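Local coordinates for probable zinc protease PqqL (Escherichia coli, PDB 6OFT), which probably cleaves peptides as a zinc-dependent endopeptidase of the M16 (insulinase) family, the chain here being the first half of the periplasmic protein, at residues 363-366 and 367-371; 394-398 and 399-403; 407-410 and 411-414; 3-6 and 7-11. All coordinates share one frame; numbering follows the deposited sequence.

All four contacts are local and lie far from the predicted zinc site. Contacts 1 and 2 are at the surface, contacts 3 and 4 partly buried: Leu408, Trp409 and Ile412 in one, Asp6 and Leu9 in the other. Helix 398-408 carries contact 2 at its start and leads into contact 3; contact 1, on helix 352-371, touches contact 3 through Leu363 and Leu366, and contact 2 through these two, Lys367 and Val370. Contact 4 meets contact 2 through a probable Asp6 N to Phe395 O hydrogen bond. The chemistry follows the fold: helical bonds and a CH-pi pair in contact 1, capping in contact 2, a 3-10 turn beside an indole in contact 3, a beta turn in contact 4.

Contact 1: 363-366 and 367-371; sequences LTWL and KNAVD
Trp365 and Ala369, one turn apart on alpha-helix 352-371, form a CH-pi pair of the i to i+4 kind. CB of Ala369 stands 4.2 Å from the centroid of the Trp365 six-membered ring and 25° off its normal, which puts the methyl over the face. The closest ring atom is CZ3 of Trp365, 3.9 Å from Ala369 CB. The indole gets there because Trp365 CG lies opposite the backbone N (chi1 -170°) and next to the carbonyl carbon, leaning on toward the following turn. At the ring edge, in its plane, sits CD2 of Leu366.

Backbone bonding is that of a regular helix, with four successive amides each reaching the carbonyl four residues back. Lys367 N meets Leu363 O at 2.9 Å and Ala369 N meets Trp365 O at 2.8 Å; Asn368 N and Val370 N do the same to Thr364 O and Leu366 O, the last bond being the longest. The hydroxyl of Thr364 is spent on the preceding turn, bonded to Ser360 O.

Apolar packing of Leu366 on Tyr402 joins this helix to helix 398-408, and Val370 CG1 rests against the Glu399 carboxylate.

Solvent adds one bridge. A single water donates to Trp365 O at 2.8 Å, giving that carbonyl a second donor, and to Asn368 OD1 at 3.2 Å, while its oxygen lies over the indole plane near the rim.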
loop_
_atom_site.group_PDB
_atom_site.type_symbol
_atom_site.label_atom_id
_atom_site.label_comp_id
_atom_site.label_asym_id
_atom_site.label_seq_id
_atom_site.Cartn_x
_atom_site.Cartn_y
_atom_site.Cartn_z
ATOM N N LEU A 363 -21.096 10.111 0.421
ATOM C CA LEU A 363 -21.889 9.949 1.637
ATOM C C LEU A 363 -22.939 8.846 1.489
ATOM O O LEU A 363 -23.191 8.133 2.456
ATOM C CB LEU A 363 -22.560 11.262 2.071
ATOM C CG LEU A 363 -21.633 12.361 2.614
ATOM C CD1 LEU A 363 -22.381 13.681 2.725
ATOM C CD2 LEU A 363 -20.990 11.961 3.950
ATOM N N THR A 364 -23.541 8.702 0.283
ATOM C CA THR A 364 -24.520 7.635 -0.004
ATOM C C THR A 364 -23.820 6.270 0.176
ATOM O O THR A 364 -24.370 5.382 0.832
ATOM C CB THR A 364 -25.127 7.802 -1.414
ATOM O OG1 THR A 364 -25.781 9.065 -1.492
ATOM C CG2 THR A 364 -26.111 6.684 -1.772
ATOM N N TRP A 365 -22.602 6.134 -0.388
ATOM C CA TRP A 365 -21.772 4.936 -0.286
ATOM C C TRP A 365 -21.401 4.667 1.176
ATOM O O TRP A 365 -21.480 3.524 1.632
ATOM C CB TRP A 365 -20.490 5.069 -1.134
ATOM C CG TRP A 365 -19.742 3.769 -1.244
ATOM C CD1 TRP A 365 -19.941 2.792 -2.174
ATOM C CD2 TRP A 365 -18.761 3.256 -0.325
ATOM N NE1 TRP A 365 -19.126 1.712 -1.910
ATOM C CE2 TRP A 365 -18.383 1.975 -0.788
ATOM C CE3 TRP A 365 -18.150 3.761 0.837
ATOM C CZ2 TRP A 365 -17.434 1.186 -0.122
ATOM C CZ3 TRP A 365 -17.214 2.979 1.499
ATOM C CH2 TRP A 365 -16.862 1.708 1.018
ATOM N N LEU A 366 -20.987 5.723 1.900
ATOM C CA LEU A 366 -20.580 5.619 3.296
ATOM C C LEU A 366 -21.714 5.177 4.186
ATOM O O LEU A 366 -21.497 4.325 5.058
ATOM C CB LEU A 366 -19.910 6.909 3.808
ATOM C CG LEU A 366 -18.525 7.197 3.246
ATOM C CD1 LEU A 366 -18.057 8.561 3.643
ATOM C CD2 LEU A 366 -17.504 6.122 3.659
ATOM N N LYS A 367 -22.931 5.708 3.932
ATOM C CA LYS A 367 -24.147 5.351 4.659
ATOM C C LYS A 367 -24.479 3.868 4.406
ATOM O O LYS A 367 -24.784 3.142 5.357
ATOM C CB LYS A 367 -25.327 6.252 4.250
ATOM C CG LYS A 367 -26.567 6.064 5.120
ATOM C CD LYS A 367 -27.788 6.770 4.544
ATOM C CE LYS A 367 -29.068 6.378 5.250
ATOM N NZ LYS A 367 -29.187 7.011 6.590
ATOM N N ASN A 368 -24.393 3.421 3.136
ATOM C CA ASN A 368 -24.650 2.024 2.783
ATOM C C ASN A 368 -23.560 1.099 3.377
ATOM O O ASN A 368 -23.880 -0.026 3.756
ATOM C CB ASN A 368 -24.782 1.843 1.266
ATOM C CG ASN A 368 -25.255 0.468 0.843
ATOM O OD1 ASN A 368 -24.544 -0.265 0.143
ATOM N ND2 ASN A 368 -26.465 0.084 1.253
ATOM N N ALA A 369 -22.304 1.598 3.516
ATOM C CA ALA A 369 -21.193 0.847 4.125
ATOM C C ALA A 369 -21.474 0.586 5.609
ATOM O O ALA A 369 -21.083 -0.455 6.113
ATOM C CB ALA A 369 -19.870 1.593 3.956
ATOM N N VAL A 370 -22.181 1.501 6.298
ATOM C CA VAL A 370 -22.562 1.295 7.700
ATOM C C VAL A 370 -23.604 0.167 7.752
ATOM O O VAL A 370 -23.462 -0.758 8.545
ATOM C CB VAL A 370 -23.078 2.584 8.404
ATOM C CG1 VAL A 370 -23.406 2.319 9.875
ATOM C CG2 VAL A 370 -22.074 3.726 8.285
ATOM N N ASP A 371 -24.629 0.241 6.889
ATOM C CA ASP A 371 -25.719 -0.734 6.815
ATOM C C ASP A 371 -25.242 -2.140 6.460
ATOM O O ASP A 371 -25.770 -3.117 6.996
ATOM C CB ASP A 371 -26.785 -0.270 5.810
ATOM C CG ASP A 371 -27.487 1.034 6.163
ATOM O OD1 ASP A 371 -27.461 1.427 7.361
ATOM O OD2 ASP A 371 -28.077 1.659 5.245
HETATM O O HOH W 1 -21.644 1.198 0.072
#

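Contact 2: 394-398 and 399-403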
loop_
_atom_site.group_PDB
_atom_site.type_symbol
_atom_site.label_atom_id
_atom_site.label_comp_id
_atom_site.label_asym_id
_atom_site.label_seq_id
_atom_site.Cartn_x
_atom_site.Cartn_y
_atom_site.Cartn_z
ATOM N N PRO A 394 -5.623 5.813 13.857
ATOM C CA PRO A 394 -6.844 5.166 14.374
ATOM C C PRO A 394 -7.634 4.428 13.299
ATOM O O PRO A 394 -7.794 4.938 12.196
ATOM C CB PRO A 394 -7.641 6.326 14.988
ATOM C CG PRO A 394 -6.636 7.429 15.199
ATOM C CD PRO A 394 -5.635 7.274 14.104
ATOM N N PHE A 395 -8.081 3.204 13.611
ATOM C CA PHE A 395 -8.889 2.387 12.702
ATOM C C PHE A 395 -10.347 2.800 12.894
ATOM O O PHE A 395 -10.980 2.400 13.872
ATOM C CB PHE A 395 -8.682 0.902 13.006
ATOM C CG PHE A 395 -9.531 -0.085 12.241
ATOM C CD1 PHE A 395 -9.217 -0.428 10.927
ATOM C CD2 PHE A 395 -10.581 -0.751 12.866
ATOM C CE1 PHE A 395 -9.954 -1.402 10.245
ATOM C CE2 PHE A 395 -11.314 -1.732 12.186
ATOM C CZ PHE A 395 -10.993 -2.053 10.882
ATOM N N LEU A 396 -10.849 3.668 12.005
ATOM C CA LEU A 396 -12.210 4.229 12.085
ATOM C C LEU A 396 -13.263 3.211 11.705
ATOM O O LEU A 396 -13.065 2.433 10.774
ATOM C CB LEU A 396 -12.352 5.475 11.177
ATOM C CG LEU A 396 -11.304 6.614 11.306
ATOM C CD1 LEU A 396 -11.530 7.681 10.249
ATOM C CD2 LEU A 396 -11.313 7.250 12.691
ATOM N N SER A 397 -14.391 3.214 12.418
ATOM C CA SER A 397 -15.494 2.316 12.091
ATOM C C SER A 397 -16.229 2.895 10.873
ATOM O O SER A 397 -16.127 4.113 10.653
ATOM C CB SER A 397 -16.472 2.271 13.262
ATOM O OG SER A 397 -17.051 3.541 13.518
ATOM N N PRO A 398 -17.051 2.094 10.139
ATOM C CA PRO A 398 -17.888 2.679 9.071
ATOM C C PRO A 398 -18.763 3.843 9.570
ATOM O O PRO A 398 -18.927 4.829 8.849
ATOM C CB PRO A 398 -18.764 1.494 8.619
ATOM C CG PRO A 398 -17.947 0.290 8.955
ATOM C CD PRO A 398 -17.274 0.633 10.246
ATOM N N GLU A 399 -19.297 3.744 10.806
ATOM C CA GLU A 399 -20.129 4.788 11.424
ATOM C C GLU A 399 -19.327 6.077 11.684
ATOM O O GLU A 399 -19.789 7.149 11.301
ATOM C CB GLU A 399 -20.797 4.250 12.703
ATOM C CG GLU A 399 -21.651 5.237 13.485
ATOM C CD GLU A 399 -22.854 5.873 12.814
ATOM O OE1 GLU A 399 -23.388 5.310 11.833
ATOM O OE2 GLU A 399 -23.266 6.953 13.290
ATOM N N GLU A 400 -18.116 5.970 12.279
ATOM C CA GLU A 400 -17.261 7.146 12.498
ATOM C C GLU A 400 -16.865 7.791 11.175
ATOM O O GLU A 400 -16.895 9.020 11.070
ATOM C CB GLU A 400 -16.014 6.798 13.329
ATOM C CG GLU A 400 -15.001 7.927 13.494
ATOM C CD GLU A 400 -15.382 9.164 14.296
ATOM O OE1 GLU A 400 -14.508 10.041 14.473
ATOM O OE2 GLU A 400 -16.543 9.267 14.746
ATOM N N THR A 401 -16.493 6.968 10.161
ATOM C CA THR A 401 -16.103 7.449 8.826
ATOM C C THR A 401 -17.252 8.263 8.224
ATOM O O THR A 401 -17.029 9.366 7.742
ATOM C CB THR A 401 -15.657 6.278 7.935
ATOM O OG1 THR A 401 -14.603 5.580 8.592
ATOM C CG2 THR A 401 -15.173 6.726 6.577
ATOM N N TYR A 402 -18.474 7.741 8.300
ATOM C CA TYR A 402 -19.675 8.419 7.806
ATOM C C TYR A 402 -19.957 9.765 8.522
ATOM O O TYR A 402 -20.165 10.782 7.846
ATOM C CB TYR A 402 -20.884 7.461 7.883
ATOM C CG TYR A 402 -22.183 8.083 7.419
ATOM C CD1 TYR A 402 -22.327 8.553 6.116
ATOM C CD2 TYR A 402 -23.275 8.182 8.276
ATOM C CE1 TYR A 402 -23.519 9.131 5.684
ATOM C CE2 TYR A 402 -24.475 8.756 7.854
ATOM C CZ TYR A 402 -24.588 9.233 6.556
ATOM O OH TYR A 402 -25.769 9.778 6.122
ATOM N N GLN A 403 -19.994 9.755 9.880
ATOM C CA GLN A 403 -20.230 10.941 10.722
ATOM C C GLN A 403 -19.131 12.006 10.519
ATOM O O GLN A 403 -19.455 13.181 10.321
ATOM C CB GLN A 403 -20.320 10.552 12.208
ATOM C CG GLN A 403 -21.619 9.851 12.616
ATOM C CD GLN A 403 -21.730 9.576 14.114
ATOM O OE1 GLN A 403 -22.828 9.572 14.687
ATOM N NE2 GLN A 403 -20.612 9.321 14.789
#
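Ser397 is the N-cap of helix 398-408, and its hydroxyl takes the amide of Glu400, the third residue of the helix. Glu400 N reaches Ser397 OG at 2.9 Å, and the bond is nearly straight (N-H...O 167°). OG stands between the backbone N and the carbonyl carbon of its own residue (chi1 62°), which places it ahead of the first turn. Pro398, which has no N-H to offer, fills the position directly after the cap.

The carbonyl of Ser397 is gripped twice by Thr401. Thr401 N approaches Ser397 O at 2.9 Å, almost in line with the C=O bond, whereas Thr401 OG1 donates to the same oxygen at 3.0 Å from 47° above the carbonyl plane. One residue on, Tyr402 N bonds to Pro398 O and continues the helical series. With an alanine in place of Ser397, Glu400 N would probably lose its capping acceptor and the first turn would be less firmly held, although the carbonyl bonds to Thr401 could remain.

Outside the cap, the side chains of Glu399 and Glu400 lean along the helix toward its later turns. The preceding loop is tied down by Arg384 NH2 on Leu396 O, and Thr401 touches Leu366 of helix 352-371. Leu396 finishes the contact across the turn: its CB lies 3.4 Å from Thr401 OG1, and its CD2 meets Glu400 CG at 3.8 Å.

Contact 3: 407-410 and 411-414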
loop_
_atom_site.group_PDB
_atom_site.type_symbol
_atom_site.label_atom_id
_atom_site.label_comp_id
_atom_site.label_asym_id
_atom_site.label_seq_id
_atom_site.Cartn_x
_atom_site.Cartn_y
_atom_site.Cartn_z
ATOM N N ARG A 407 -19.603 15.813 8.731
ATOM C CA ARG A 407 -19.249 17.013 9.481
ATOM C C ARG A 407 -17.991 17.742 8.955
ATOM O O ARG A 407 -18.032 18.950 8.786
ATOM C CB ARG A 407 -19.110 16.677 10.971
ATOM C CG ARG A 407 -18.668 17.855 11.841
ATOM C CD ARG A 407 -18.672 17.505 13.308
ATOM N NE ARG A 407 -17.727 16.436 13.618
ATOM C CZ ARG A 407 -16.482 16.637 14.025
ATOM N NH1 ARG A 407 -16.017 17.873 14.178
ATOM N NH2 ARG A 407 -15.692 15.608 14.288
ATOM N N LEU A 408 -16.871 17.040 8.769
ATOM C CA LEU A 408 -15.620 17.682 8.350
ATOM C C LEU A 408 -15.581 18.117 6.882
ATOM O O LEU A 408 -14.891 19.096 6.574
ATOM C CB LEU A 408 -14.391 16.829 8.691
ATOM C CG LEU A 408 -14.153 16.577 10.193
ATOM C CD1 LEU A 408 -12.944 15.698 10.400
ATOM C CD2 LEU A 408 -13.997 17.896 10.981
ATOM N N TRP A 409 -16.311 17.423 5.980
ATOM C CA TRP A 409 -16.313 17.797 4.561
ATOM C C TRP A 409 -16.973 19.153 4.301
ATOM O O TRP A 409 -16.764 19.704 3.228
ATOM C CB TRP A 409 -16.940 16.718 3.664
ATOM C CG TRP A 409 -16.165 15.440 3.507
ATOM C CD1 TRP A 409 -14.886 15.194 3.906
ATOM C CD2 TRP A 409 -16.621 14.243 2.857
ATOM N NE1 TRP A 409 -14.514 13.920 3.547
ATOM C CE2 TRP A 409 -15.561 13.311 2.906
ATOM C CE3 TRP A 409 -17.826 13.868 2.234
ATOM C CZ2 TRP A 409 -15.670 12.022 2.371
ATOM C CZ3 TRP A 409 -17.930 12.593 1.698
ATOM C CH2 TRP A 409 -16.867 11.683 1.780
ATOM N N GLN A 410 -17.709 19.730 5.284
ATOM C CA GLN A 410 -18.316 21.052 5.080
ATOM C C GLN A 410 -17.237 22.168 5.116
ATOM O O GLN A 410 -17.477 23.283 4.653
ATOM C CB GLN A 410 -19.522 21.307 6.010
ATOM C CG GLN A 410 -19.233 21.379 7.504
ATOM C CD GLN A 410 -20.414 20.988 8.376
ATOM O OE1 GLN A 410 -21.073 19.955 8.182
ATOM N NE2 GLN A 410 -20.684 21.787 9.391
ATOM N N GLN A 411 -16.020 21.819 5.564
ATOM C CA GLN A 411 -14.850 22.702 5.538
ATOM C C GLN A 411 -14.160 22.645 4.149
ATOM O O GLN A 411 -13.270 23.449 3.867
ATOM C CB GLN A 411 -13.856 22.304 6.646
ATOM C CG GLN A 411 -14.283 22.840 7.999
ATOM C CD GLN A 411 -13.392 22.353 9.091
ATOM O OE1 GLN A 411 -12.246 22.782 9.222
ATOM N NE2 GLN A 411 -13.900 21.435 9.896
ATOM N N ILE A 412 -14.560 21.681 3.298
ATOM C CA ILE A 412 -14.004 21.530 1.942
ATOM C C ILE A 412 -14.876 22.312 0.974
ATOM O O ILE A 412 -16.063 22.022 0.837
ATOM C CB ILE A 412 -13.835 20.039 1.550
ATOM C CG1 ILE A 412 -12.939 19.312 2.592
ATOM C CG2 ILE A 412 -13.287 19.891 0.096
ATOM C CD1 ILE A 412 -12.950 17.812 2.502
ATOM N N THR A 413 -14.305 23.344 0.347
ATOM C CA THR A 413 -15.050 24.199 -0.581
ATOM C C THR A 413 -14.392 24.211 -1.943
ATOM O O THR A 413 -13.287 23.700 -2.107
ATOM C CB THR A 413 -15.181 25.639 -0.038
ATOM O OG1 THR A 413 -13.881 26.210 0.101
ATOM C CG2 THR A 413 -15.971 25.723 1.270
ATOM N N VAL A 414 -15.074 24.821 -2.922
ATOM C CA VAL A 414 -14.567 25.033 -4.268
ATOM C C VAL A 414 -13.328 25.950 -4.151
ATOM O O VAL A 414 -12.355 25.755 -4.876
ATOM C CB VAL A 414 -15.713 25.632 -5.118
ATOM C CG1 VAL A 414 -15.212 26.606 -6.174
ATOM C CG2 VAL A 414 -16.552 24.517 -5.735
HETATM O O HOH W 2 -16.679 21.174 9.732
#
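The indole of Trp409 is met obliquely by Ile412, whose CD1 lies 3.5 Å from Trp409 CD1, on the five-membered part of the ring. The Trp409 side chain also touches Ala278 and Met282 of helix 271-296 and Arg362 of helix 352-371; Leu363 and Leu366 of the latter helix meet its six-membered part. A second flat group that takes part, the Gln411 amide, sets NE2 beside Leu408 CD2 at 3.7 Å, the two side chains running the same way.

These pairs belong to a 3-10 turn that leads from helix 398-408 toward helix 414-425. Its bonds span three residues. Gln411 N reaches Leu408 O at 3.1 Å and Ile412 N reaches Trp409 O at 3.0 Å; both donors stand well above the carbonyl plane, the second by 65°. Trp409 O and Ile412 O also both accept from Lys359 NZ, so one ammonium joins the two ends of this turn.

Trp409 and Ile412 lie side by side because each turns its gamma carbon in the chain toward its own backbone N (Ile412 CG1 at chi1 -57°). An alanine at Ile412 would be likely to open a gap beside Trp409 CD1 and leave the buried ring less firmly wedged on that side.

Beyond the turn, Thr413 is the N-cap of helix 414-425: its side chain caps a backbone N just beyond, while its own N bonds to Ser416 OG. On the exposed side a water donates to Arg407 O at 2.8 Å and accepts from Gln411 NE2, also at 2.8 Å.

Contact 4: 3-6 and 7-11; sequences LPQD and EKLIT
Asp6 holds the tight part of this contact, a type I beta turn from Asp6 to Leu9 with an Asx turn nested at its start. Leu9 N closes the beta turn on Asp6 O at 2.9 Å, from above the carbonyl plane. Asp6 OD2 accepts Lys8 N, also at 2.9 Å, on the anti side of the carboxylate; the group swings there because CG lies opposite its backbone N (chi1 -173°). The other oxygen, OD1, is taken by Tyr23 OH, so both ends of this buried carboxylate are bonded.

Reaching past the turn, Gln5 NE2 donates to Thr11 OG1 at 3.1 Å, only 10° out of the amide plane, with an N-H...O angle of 166°. The Gln5 and Leu9 side chains cross at about a right angle, with Gln5 CD 3.8 Å from Leu9 CD2. A water accepts from Gln5 NE2 and donates to Asp6 O and Leu9 O.

The loose side is that of Glu7 and Lys8, whose exposed side chains extend off the turn; Lys8 NZ stays 5.4 Å from Asp6 OD2, and the Lys8 side chain lies about 3 Å from a phosphate ion, probably a crystallisation additive.

The turn leads into strand 10-13, an outermost strand of the six-stranded sheet. Ile10 pairs with Ile22 of strand 19-24 and packs on helix 209-220, while Pro4 rests on Glu400 of helix 398-408.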
loop_
_atom_site.group_PDB
_atom_site.type_symbol
_atom_site.label_atom_id
_atom_site.label_comp_id
_atom_site.label_asym_id
_atom_site.label_seq_id
_atom_site.Cartn_x
_atom_site.Cartn_y
_atom_site.Cartn_z
ATOM N N LEU A 3 -8.811 11.266 16.605
ATOM C CA LEU A 3 -9.923 10.478 16.081
ATOM C C LEU A 3 -10.139 9.177 16.864
ATOM O O LEU A 3 -9.161 8.482 17.147
ATOM C CB LEU A 3 -9.718 10.164 14.588
ATOM C CG LEU A 3 -9.517 11.340 13.630
ATOM C CD1 LEU A 3 -9.426 10.852 12.208
ATOM C CD2 LEU A 3 -10.615 12.408 13.776
ATOM N N PRO A 4 -11.399 8.803 17.195
ATOM C CA PRO A 4 -11.613 7.540 17.932
ATOM C C PRO A 4 -11.496 6.317 17.026
ATOM O O PRO A 4 -11.788 6.399 15.826
ATOM C CB PRO A 4 -13.048 7.684 18.465
ATOM C CG PRO A 4 -13.743 8.532 17.437
ATOM C CD PRO A 4 -12.679 9.496 16.927
ATOM N N GLN A 5 -11.057 5.184 17.597
ATOM C CA GLN A 5 -10.986 3.938 16.842
ATOM C C GLN A 5 -12.338 3.236 17.004
ATOM O O GLN A 5 -13.085 3.534 17.945
ATOM C CB GLN A 5 -9.787 3.042 17.268
ATOM C CG GLN A 5 -9.860 2.499 18.707
ATOM C CD GLN A 5 -8.686 1.632 19.138
ATOM O OE1 GLN A 5 -7.532 1.789 18.687
ATOM N NE2 GLN A 5 -8.960 0.711 20.065
ATOM N N ASP A 6 -12.666 2.341 16.062
ATOM C CA ASP A 6 -13.889 1.548 16.043
ATOM C C ASP A 6 -14.138 0.955 17.416
ATOM O O ASP A 6 -13.290 0.275 17.998
ATOM C CB ASP A 6 -13.757 0.431 14.981
ATOM C CG ASP A 6 -15.007 -0.394 14.716
ATOM O OD1 ASP A 6 -15.205 -0.803 13.570
ATOM O OD2 ASP A 6 -15.791 -0.617 15.655
ATOM N N GLU A 7 -15.310 1.260 17.927
ATOM C CA GLU A 7 -15.906 0.851 19.173
ATOM C C GLU A 7 -15.732 -0.662 19.474
ATOM O O GLU A 7 -15.481 -1.035 20.625
ATOM C CB GLU A 7 -17.385 1.189 18.987
ATOM C CG GLU A 7 -18.176 1.194 20.223
ATOM C CD GLU A 7 -19.008 -0.048 20.341
ATOM O OE1 GLU A 7 -19.598 -0.524 19.343
ATOM O OE2 GLU A 7 -19.064 -0.541 21.477
ATOM N N LYS A 8 -15.875 -1.515 18.431
ATOM C CA LYS A 8 -15.744 -2.983 18.491
ATOM C C LYS A 8 -14.280 -3.484 18.493
ATOM O O LYS A 8 -14.038 -4.668 18.753
ATOM C CB LYS A 8 -16.515 -3.639 17.326
ATOM C CG LYS A 8 -18.026 -3.383 17.343
ATOM C CD LYS A 8 -18.762 -4.461 16.563
ATOM C CE LYS A 8 -19.311 -4.000 15.240
ATOM N NZ LYS A 8 -20.563 -3.223 15.400
ATOM N N LEU A 9 -13.312 -2.603 18.177
ATOM C CA LEU A 9 -11.904 -2.989 18.150
ATOM C C LEU A 9 -11.325 -3.117 19.563
ATOM O O LEU A 9 -11.508 -2.228 20.401
ATOM C CB LEU A 9 -11.062 -2.018 17.298
ATOM C CG LEU A 9 -9.569 -2.319 17.171
ATOM C CD1 LEU A 9 -9.320 -3.595 16.362
ATOM C CD2 LEU A 9 -8.834 -1.140 16.545
ATOM N N ILE A 10 -10.614 -4.220 19.809
ATOM C CA ILE A 10 -9.984 -4.468 21.105
ATOM C C ILE A 10 -8.476 -4.339 20.903
ATOM O O ILE A 10 -7.919 -5.065 20.091
ATOM C CB ILE A 10 -10.410 -5.862 21.633
ATOM C CG1 ILE A 10 -11.926 -5.908 21.906
ATOM C CG2 ILE A 10 -9.615 -6.263 22.871
ATOM C CD1 ILE A 10 -12.527 -7.264 21.762
ATOM N N THR A 11 -7.838 -3.373 21.582
ATOM C CA THR A 11 -6.391 -3.149 21.477
ATOM C C THR A 11 -5.758 -3.190 22.850
ATOM O O THR A 11 -6.404 -2.873 23.845
ATOM C CB THR A 11 -6.030 -1.821 20.766
ATOM O OG1 THR A 11 -6.630 -0.724 21.454
ATOM C CG2 THR A 11 -6.418 -1.807 19.314
HETATM O O HOH W 3 -12.044 0.795 20.597
#